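Local coordinates for uncharacterized protein (Parabacteroides merdae, PDB 4R7F) that is of unknown function but folds into immunoglobulin-like beta-sandwich domains, begins with a region related to type 9 secretion system plug proteins, and binds magnesium, at residues F218-L230 with D256-D269. Residues are numbered along the deposited sequence; the frame is centred on the assembly and turned at random.
Sequences FPAGNEYRRMEFL and DYRRDKGTYQYDQD. With MG (magnesium ion), chain G.
A magnesium site joins the linker between strands 207-219 and 225-228 to the loop 256-269: E223 binds the ion through OE1 alone, at 2.4 Å, whereas D269 chelates it with OD1 and OD2. The two carboxylate planes stand 90° apart, and a water, D271 and Q371 complete the coordination. D269 OD2 also accepts a nearly straight hydrogen bond from Y224 N, 2.9 Å, which meets it on the anti side, somewhat out of the carboxylate plane. The bend of E223 at chi2 (-59°) places its carboxylate between the ion and the phenol of Y264; the very short bond from Y264 OH to E223 OE2, 2.5 Å, occupies the oxygen not bound to the metal. On the backbone side of E223, R259 NH2 donates a hydrogen bond to E223 O, 2.7 Å long and almost in the guanidinium plane. One face of this guanidinium stacks on the N222 amide, planes 9° apart with ND2 3.4 Å above its centre; the opposite face meets R225 CG. Replacing R259 by an alanine would probably leave E223 O without this donor and N222 without its stacking partner. R225, paired with E364 as R259 is, lays its own guanidinium face over R259 NE and sends NH2 to Y257 O, 2.9 Å. E364 probably offsets the closeness of the two arginines. Oxygen-only ligation by carboxylates, a backbone carbonyl and water is usual for magnesium; here loops of a beta-sandwich supply it.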
loop_
_atom_site.group_PDB
_atom_site.type_symbol
_atom_site.label_atom_id
_atom_site.label_comp_id
_atom_site.label_asym_id
_atom_site.label_seq_id
_atom_site.Cartn_x
_atom_site.Cartn_y
_atom_site.Cartn_z
ATOM N N PHE A 218 -11.206 16.538 -2.409
ATOM C CA PHE A 218 -9.960 17.134 -2.851
ATOM C C PHE A 218 -9.875 16.996 -4.339
ATOM O O PHE A 218 -10.377 16.014 -4.879
ATOM C CB PHE A 218 -8.815 16.331 -2.297
ATOM C CG PHE A 218 -8.570 16.555 -0.860
ATOM C CD1 PHE A 218 -9.249 15.815 0.092
ATOM C CD2 PHE A 218 -7.602 17.442 -0.454
ATOM C CE1 PHE A 218 -9.005 15.993 1.445
ATOM C CE2 PHE A 218 -7.363 17.657 0.897
ATOM C CZ PHE A 218 -8.072 16.925 1.849
ATOM N N PRO A 219 -9.189 17.922 -5.013
ATOM C CA PRO A 219 -8.912 17.589 -6.433
ATOM C C PRO A 219 -7.934 16.425 -6.528
ATOM O O PRO A 219 -7.029 16.297 -5.690
ATOM C CB PRO A 219 -8.301 18.871 -6.989
ATOM C CG PRO A 219 -7.830 19.617 -5.775
ATOM C CD PRO A 219 -8.777 19.285 -4.671
ATOM N N ALA A 220 -8.130 15.570 -7.524
ATOM C CA ALA A 220 -7.437 14.298 -7.564
ATOM C C ALA A 220 -6.001 14.401 -8.007
ATOM O O ALA A 220 -5.170 13.533 -7.675
ATOM C CB ALA A 220 -8.196 13.298 -8.416
ATOM N N GLY A 221 -5.678 15.436 -8.775
ATOM C CA GLY A 221 -4.306 15.588 -9.281
ATOM C C GLY A 221 -3.897 14.446 -10.180
ATOM O O GLY A 221 -4.750 13.797 -10.830
ATOM N N ASN A 222 -2.593 14.202 -10.195
ATOM C CA ASN A 222 -1.947 13.319 -11.139
ATOM C C ASN A 222 -0.761 12.691 -10.421
ATOM O O ASN A 222 -0.358 13.157 -9.335
ATOM C CB ASN A 222 -1.451 14.097 -12.363
ATOM C CG ASN A 222 -1.270 13.217 -13.607
ATOM O OD1 ASN A 222 -1.205 12.006 -13.514
ATOM N ND2 ASN A 222 -1.184 13.835 -14.763
ATOM N N GLU A 223 -0.214 11.624 -11.003
ATOM C CA GLU A 223 1.029 11.055 -10.476
ATOM C C GLU A 223 2.103 12.084 -10.712
ATOM O O GLU A 223 2.103 12.798 -11.727
ATOM C CB GLU A 223 1.411 9.703 -11.111
ATOM C CG GLU A 223 0.286 8.636 -11.119
ATOM C CD GLU A 223 -0.280 8.250 -9.743
ATOM O OE1 GLU A 223 0.274 8.613 -8.669
ATOM O OE2 GLU A 223 -1.330 7.573 -9.751
ATOM N N TYR A 224 2.988 12.181 -9.739
ATOM C CA TYR A 224 4.037 13.161 -9.778
ATOM C C TYR A 224 4.958 12.773 -10.915
ATOM O O TYR A 224 5.076 11.585 -11.315
ATOM C CB TYR A 224 4.821 13.216 -8.450
ATOM C CG TYR A 224 4.108 13.902 -7.310
ATOM C CD1 TYR A 224 2.989 13.369 -6.752
ATOM C CD2 TYR A 224 4.586 15.107 -6.776
ATOM C CE1 TYR A 224 2.324 14.005 -5.706
ATOM C CE2 TYR A 224 3.937 15.753 -5.754
ATOM C CZ TYR A 224 2.804 15.190 -5.199
ATOM O OH TYR A 224 2.129 15.811 -4.167
ATOM N N ARG A 225 5.589 13.812 -11.446
ATOM C CA ARG A 225 6.639 13.684 -12.417
ATOM C C ARG A 225 7.877 13.154 -11.734
ATOM O O ARG A 225 8.117 13.438 -10.539
ATOM C CB ARG A 225 6.967 15.049 -13.034
ATOM C CG ARG A 225 5.846 15.661 -13.850
ATOM C CD ARG A 225 6.077 17.150 -14.046
ATOM N NE ARG A 225 4.908 17.854 -14.520
ATOM C CZ ARG A 225 4.554 17.969 -15.795
ATOM N NH1 ARG A 225 5.260 17.407 -16.767
ATOM N NH2 ARG A 225 3.472 18.655 -16.094
ATOM N N ARG A 226 8.673 12.394 -12.493
ATOM C CA ARG A 226 9.886 11.767 -11.929
ATOM C C ARG A 226 11.076 12.046 -12.795
ATOM O O ARG A 226 10.966 12.248 -14.015
ATOM C CB ARG A 226 9.719 10.258 -11.725
ATOM C CG ARG A 226 8.603 9.874 -10.751
ATOM C CD ARG A 226 8.008 8.501 -11.035
ATOM N NE ARG A 226 9.006 7.412 -11.007
ATOM C CZ ARG A 226 9.132 6.444 -11.923
ATOM N NH1 ARG A 226 8.327 6.370 -12.984
ATOM N NH2 ARG A 226 10.073 5.524 -11.775
HETATM N N MSE A 227 12.224 12.032 -12.126
HETATM C CA MSE A 227 13.500 12.443 -12.686
HETATM C C MSE A 227 14.538 11.790 -11.810
HETATM O O MSE A 227 14.304 11.619 -10.615
HETATM C CB MSE A 227 13.344 13.960 -12.528
HETATM C CG MSE A 227 14.545 14.815 -12.625
HETATM SE SE MSE A 227 15.566 14.845 -10.993
HETATM C CE MSE A 227 15.192 16.528 -10.079
ATOM N N GLU A 228 15.677 11.398 -12.375
ATOM C CA GLU A 228 16.763 10.767 -11.602
ATOM C C GLU A 228 18.085 11.147 -12.201
ATOM O O GLU A 228 18.228 11.151 -13.422
ATOM C CB GLU A 228 16.734 9.246 -11.685
ATOM C CG GLU A 228 15.549 8.532 -11.079
ATOM C CD GLU A 228 15.751 7.021 -11.074
ATOM O OE1 GLU A 228 16.926 6.592 -11.145
ATOM O OE2 GLU A 228 14.741 6.273 -11.007
ATOM N N PHE A 229 19.068 11.408 -11.350
ATOM C CA PHE A 229 20.415 11.667 -11.836
ATOM C C PHE A 229 21.420 11.091 -10.865
ATOM O O PHE A 229 21.946 11.778 -9.989
ATOM C CB PHE A 229 20.664 13.146 -12.142
ATOM C CG PHE A 229 20.536 14.072 -10.947
ATOM C CD1 PHE A 229 19.286 14.444 -10.450
ATOM C CD2 PHE A 229 21.671 14.635 -10.369
ATOM C CE1 PHE A 229 19.188 15.318 -9.375
ATOM C CE2 PHE A 229 21.574 15.494 -9.285
ATOM C CZ PHE A 229 20.332 15.838 -8.782
ATOM N N LEU A 230 21.701 9.811 -11.087
ATOM C CA LEU A 230 22.525 9.014 -10.218
ATOM C C LEU A 230 24.007 9.057 -10.577
ATOM O O LEU A 230 24.843 8.621 -9.782
ATOM C CB LEU A 230 22.044 7.576 -10.250
ATOM C CG LEU A 230 20.581 7.328 -9.927
ATOM C CD1 LEU A 230 20.333 5.822 -9.908
ATOM C CD2 LEU A 230 20.188 7.964 -8.604
ATOM N N ASP A 256 9.074 19.709 -19.840
ATOM C CA ASP A 256 7.786 19.298 -19.309
ATOM C C ASP A 256 6.683 20.082 -19.998
ATOM O O ASP A 256 6.916 21.218 -20.385
ATOM C CB ASP A 256 7.734 19.539 -17.793
ATOM C CG ASP A 256 8.694 18.644 -17.015
ATOM O OD1 ASP A 256 8.793 17.465 -17.392
ATOM O OD2 ASP A 256 9.299 19.099 -15.997
ATOM N N TYR A 257 5.491 19.475 -20.105
ATOM C CA TYR A 257 4.342 20.082 -20.754
ATOM C C TYR A 257 3.142 19.922 -19.828
ATOM O O TYR A 257 3.152 19.062 -18.965
ATOM C CB TYR A 257 4.075 19.428 -22.140
ATOM C CG TYR A 257 5.266 19.508 -23.118
ATOM C CD1 TYR A 257 6.254 18.526 -23.126
ATOM C CD2 TYR A 257 5.398 20.570 -23.998
ATOM C CE1 TYR A 257 7.345 18.608 -23.974
ATOM C CE2 TYR A 257 6.470 20.663 -24.862
ATOM C CZ TYR A 257 7.441 19.676 -24.840
ATOM O OH TYR A 257 8.528 19.769 -25.653
ATOM N N ARG A 258 2.127 20.769 -20.001
ATOM C CA ARG A 258 0.847 20.600 -19.309
ATOM C C ARG A 258 0.301 19.203 -19.570
ATOM O O ARG A 258 0.442 18.679 -20.653
ATOM C CB ARG A 258 -0.157 21.679 -19.713
ATOM C CG ARG A 258 0.287 23.047 -19.198
ATOM C CD ARG A 258 -0.634 24.214 -19.531
ATOM N NE ARG A 258 -1.947 24.102 -18.898
ATOM C CZ ARG A 258 -2.888 25.052 -18.888
ATOM N NH1 ARG A 258 -2.676 26.224 -19.474
ATOM N NH2 ARG A 258 -4.050 24.840 -18.265
ATOM N N ARG A 259 -0.260 18.591 -18.531
ATOM C CA ARG A 259 -0.803 17.237 -18.612
ATOM C C ARG A 259 -2.307 17.219 -18.334
ATOM O O ARG A 259 -2.887 16.166 -18.172
ATOM C CB ARG A 259 -0.091 16.319 -17.601
ATOM C CG ARG A 259 1.353 16.041 -17.953
ATOM C CD ARG A 259 1.975 14.942 -17.114
ATOM N NE ARG A 259 1.977 15.325 -15.704
ATOM C CZ ARG A 259 2.134 14.492 -14.685
ATOM N NH1 ARG A 259 2.322 13.216 -14.901
ATOM N NH2 ARG A 259 2.105 14.943 -13.436
ATOM N N ASP A 260 -2.938 18.380 -18.274
ATOM C CA ASP A 260 -4.366 18.463 -17.920
ATOM C C ASP A 260 -5.352 18.091 -19.047
ATOM O O ASP A 260 -6.531 17.888 -18.787
ATOM C CB ASP A 260 -4.717 19.883 -17.460
ATOM C CG ASP A 260 -4.423 20.919 -18.523
ATOM O OD1 ASP A 260 -3.377 20.783 -19.158
ATOM O OD2 ASP A 260 -5.202 21.860 -18.720
ATOM N N LYS A 261 -4.898 18.041 -20.287
ATOM C CA LYS A 261 -5.827 17.888 -21.403
ATOM C C LYS A 261 -5.769 16.450 -21.931
ATOM O O LYS A 261 -5.757 16.241 -23.133
ATOM C CB LYS A 261 -5.472 18.878 -22.534
ATOM C CG LYS A 261 -5.473 20.366 -22.182
ATOM C CD LYS A 261 -4.592 21.170 -23.155
ATOM C CE LYS A 261 -3.121 21.231 -22.721
ATOM N NZ LYS A 261 -2.895 22.247 -21.642
ATOM N N GLY A 262 -5.735 15.458 -21.049
ATOM C CA GLY A 262 -5.424 14.102 -21.487
ATOM C C GLY A 262 -6.221 12.951 -20.887
ATOM O O GLY A 262 -7.370 13.095 -20.524
ATOM N N THR A 263 -5.578 11.791 -20.820
ATOM C CA THR A 263 -6.141 10.561 -20.272
ATOM C C THR A 263 -5.146 10.105 -19.221
ATOM O O THR A 263 -3.946 10.226 -19.432
ATOM C CB THR A 263 -6.248 9.467 -21.370
ATOM O OG1 THR A 263 -7.191 9.884 -22.360
ATOM C CG2 THR A 263 -6.684 8.101 -20.791
ATOM N N TYR A 264 -5.628 9.584 -18.097
ATOM C CA TYR A 264 -4.735 9.137 -17.014
ATOM C C TYR A 264 -3.752 8.076 -17.506
ATOM O O TYR A 264 -4.167 7.187 -18.236
ATOM C CB TYR A 264 -5.545 8.575 -15.841
ATOM C CG TYR A 264 -4.705 7.951 -14.737
ATOM C CD1 TYR A 264 -4.050 8.753 -13.815
ATOM C CD2 TYR A 264 -4.587 6.571 -14.594
ATOM C CE1 TYR A 264 -3.260 8.224 -12.820
ATOM C CE2 TYR A 264 -3.814 6.024 -13.562
ATOM C CZ TYR A 264 -3.149 6.868 -12.685
ATOM O OH TYR A 264 -2.380 6.411 -11.647
ATOM N N GLN A 265 -2.469 8.202 -17.146
ATOM C CA GLN A 265 -1.425 7.208 -17.457
ATOM C C GLN A 265 -0.903 6.647 -16.146
ATOM O O GLN A 265 -0.312 7.396 -15.358
ATOM C CB GLN A 265 -0.230 7.841 -18.193
ATOM C CG GLN A 265 -0.559 8.872 -19.278
ATOM C CD GLN A 265 -0.673 8.274 -20.671
ATOM O OE1 GLN A 265 0.308 7.769 -21.216
ATOM N NE2 GLN A 265 -1.869 8.346 -21.260
ATOM N N TYR A 266 -1.108 5.352 -15.892
ATOM C CA TYR A 266 -0.507 4.757 -14.709
ATOM C C TYR A 266 1.004 4.961 -14.786
ATOM O O TYR A 266 1.634 4.718 -15.807
ATOM C CB TYR A 266 -0.863 3.274 -14.488
ATOM C CG TYR A 266 -0.186 2.737 -13.224
ATOM C CD1 TYR A 266 -0.771 2.892 -11.953
ATOM C CD2 TYR A 266 1.077 2.140 -13.293
ATOM C CE1 TYR A 266 -0.123 2.443 -10.802
ATOM C CE2 TYR A 266 1.729 1.690 -12.150
ATOM C CZ TYR A 266 1.136 1.841 -10.911
ATOM O OH TYR A 266 1.824 1.390 -9.806
ATOM N N ASP A 267 1.534 5.537 -13.724
ATOM C CA ASP A 267 2.969 5.686 -13.472
ATOM C C ASP A 267 3.071 5.345 -12.004
ATOM O O ASP A 267 2.104 5.516 -11.263
ATOM C CB ASP A 267 3.443 7.130 -13.716
ATOM C CG ASP A 267 4.928 7.357 -13.349
ATOM O OD1 ASP A 267 5.708 6.398 -13.538
ATOM O OD2 ASP A 267 5.305 8.486 -12.886
ATOM N N GLN A 268 4.206 4.846 -11.566
ATOM C CA GLN A 268 4.377 4.551 -10.159
ATOM C C GLN A 268 5.167 5.739 -9.589
ATOM O O GLN A 268 6.251 6.027 -10.085
ATOM C CB GLN A 268 5.141 3.238 -10.007
ATOM C CG GLN A 268 4.934 2.564 -8.667
ATOM C CD GLN A 268 6.081 1.640 -8.290
ATOM O OE1 GLN A 268 7.032 1.461 -9.053
ATOM N NE2 GLN A 268 6.002 1.060 -7.096
ATOM N N ASP A 269 4.614 6.450 -8.600
ATOM C CA ASP A 269 5.317 7.530 -7.918
ATOM C C ASP A 269 5.407 7.291 -6.406
ATOM O O ASP A 269 5.014 6.259 -5.897
ATOM C CB ASP A 269 4.667 8.895 -8.220
ATOM C CG ASP A 269 3.313 9.077 -7.529
ATOM O OD1 ASP A 269 2.818 8.122 -6.901
ATOM O OD2 ASP A 269 2.727 10.182 -7.612
HETATM MG MG MG G . 0.742 9.407 -6.495
HETATM O O HOH W 1 -1.927 10.722 -15.918
HETATM O O HOH W 2 -0.130 11.582 -6.956
HETATM O O HOH W 3 5.309 16.417 -19.713
HETATM O O HOH W 4 7.266 15.199 -16.701
#